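Local coordinates for beta-glycosidase (Bacteroides caccae, PDB 6T2R), which is a family 16 glycoside hydrolase of a human gut bacterium, probably an endo-acting O-glycanase that helps to initiate mucin breakdown, at residues S48-P51 and W57-T60. Numbering follows the deposited sequence.
Sequences SRIP and WQNT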
loop_
_atom_site.group_PDB
_atom_site.type_symbol
_atom_site.label_atom_id
_atom_site.label_comp_id
_atom_site.label_asym_id
_atom_site.label_seq_id
_atom_site.Cartn_x
_atom_site.Cartn_y
_atom_site.Cartn_z
ATOM N N SER A 48 -0.101 7.660 -11.384
ATOM C CA SER A 48 0.017 9.129 -11.261
ATOM C C SER A 48 0.748 9.403 -9.953
ATOM O O SER A 48 0.645 8.556 -8.983
ATOM C CB SER A 48 -1.349 9.794 -11.283
ATOM O OG SER A 48 -2.094 9.442 -12.436
ATOM N N ARG A 49 1.474 10.512 -9.910
ATOM C CA ARG A 49 2.104 11.010 -8.666
ATOM C C ARG A 49 1.007 11.425 -7.699
ATOM O O ARG A 49 -0.061 11.920 -8.152
ATOM C CB ARG A 49 3.080 12.159 -8.936
ATOM C CG ARG A 49 4.290 11.739 -9.755
ATOM C CD ARG A 49 5.360 12.824 -9.825
ATOM N NE ARG A 49 6.508 12.301 -10.550
ATOM C CZ ARG A 49 7.553 13.008 -10.974
ATOM N NH1 ARG A 49 7.670 14.293 -10.715
ATOM N NH2 ARG A 49 8.515 12.399 -11.617
ATOM N N ILE A 50 1.256 11.222 -6.409
ATOM C CA ILE A 50 0.231 11.531 -5.386
ATOM C C ILE A 50 0.354 13.008 -5.040
ATOM O O ILE A 50 1.407 13.468 -4.612
ATOM C CB ILE A 50 0.378 10.637 -4.139
ATOM C CG1 ILE A 50 0.163 9.143 -4.435
ATOM C CG2 ILE A 50 -0.541 11.133 -3.040
ATOM C CD1 ILE A 50 0.584 8.234 -3.303
ATOM N N PRO A 51 -0.762 13.761 -5.043
ATOM C CA PRO A 51 -0.716 15.152 -4.623
ATOM C C PRO A 51 -0.659 15.307 -3.097
ATOM O O PRO A 51 -1.011 14.371 -2.357
ATOM C CB PRO A 51 -2.017 15.729 -5.201
ATOM C CG PRO A 51 -2.984 14.557 -5.223
ATOM C CD PRO A 51 -2.124 13.318 -5.389
ATOM N N TRP A 57 -0.159 11.262 6.435
ATOM C CA TRP A 57 0.492 10.439 5.395
ATOM C C TRP A 57 0.717 11.304 4.163
ATOM O O TRP A 57 1.709 11.058 3.475
ATOM C CB TRP A 57 -0.337 9.187 5.082
ATOM C CG TRP A 57 -1.482 9.415 4.152
ATOM C CD1 TRP A 57 -2.783 9.673 4.486
ATOM C CD2 TRP A 57 -1.437 9.384 2.721
ATOM N NE1 TRP A 57 -3.552 9.777 3.363
ATOM C CE2 TRP A 57 -2.758 9.596 2.265
ATOM C CE3 TRP A 57 -0.423 9.158 1.783
ATOM C CZ2 TRP A 57 -3.086 9.616 0.915
ATOM C CZ3 TRP A 57 -0.752 9.197 0.442
ATOM C CH2 TRP A 57 -2.067 9.396 0.019
ATOM N N GLN A 58 -0.191 12.241 3.901
ATOM C CA GLN A 58 -0.258 12.966 2.608
ATOM C C GLN A 58 0.369 14.369 2.720
ATOM O O GLN A 58 0.458 15.044 1.678
ATOM C CB GLN A 58 -1.701 13.025 2.136
ATOM C CG GLN A 58 -1.800 12.988 0.622
ATOM C CD GLN A 58 -3.222 13.149 0.191
ATOM O OE1 GLN A 58 -4.113 13.176 1.033
ATOM N NE2 GLN A 58 -3.432 13.238 -1.115
ATOM N N ASN A 59 0.723 14.771 3.948
ATOM C CA ASN A 59 1.487 15.982 4.335
ATOM C C ASN A 59 2.620 16.386 3.405
ATOM O O ASN A 59 2.911 17.586 3.325
ATOM C CB ASN A 59 2.355 15.707 5.564
ATOM C CG ASN A 59 1.631 16.273 6.720
ATOM O OD1 ASN A 59 0.627 16.884 6.460
ATOM N ND2 ASN A 59 2.110 16.087 7.923
ATOM N N THR A 60 3.384 15.406 2.966
ATOM C CA THR A 60 4.724 15.607 2.374
ATOM C C THR A 60 4.682 15.313 0.877
ATOM O O THR A 60 5.750 15.476 0.212
ATOM C CB THR A 60 5.694 14.694 3.124
ATOM O OG1 THR A 60 5.169 13.357 3.042
ATOM C CG2 THR A 60 5.875 15.142 4.561
#
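W57 meets I50 through the six-membered part of its indole: CH2 of W57 lies 3.8 Å from CG2 of I50, while CZ3 of W57 is 4.1 Å from CD1 of the same isoleucine. The two side chains cross at about a right angle, and CG2 of I50 approaches the ring obliquely. Isoleucine suits position 50 because its beta-branch sends two arms to the indole: CG2, anti to the backbone N (chi1 -63° for CG1), and CG1-CD1. The large flat indole of W57 suits its place by meeting I50 while making an edge-to-face contact with W127 and touching L231 and D233 of strand 228-233. The fold is the beta-sandwich of family 16 glycoside hydrolases, built from antiparallel strands; I50 and P51 lead out of strand 48-49, whose partner is strand 92-98, and the chain returns to them in the loop before strand 68-71. Next along, Q58 lays its CB over the centre of the indole, 3.6 Å above the ring plane. Its chain then runs extended beyond CG (chi2 -176°), carrying the amide to P51, where NE2 of Q58 donates to the backbone O of P51 at 2.9 Å. This bond is bent, with an N-H...O angle of 140°, and the donor sits above the carbonyl plane. P51, with no N-H, can only accept. Glutamine fits because its CB-CG stem lies against the indole while its amide supplies an N-H.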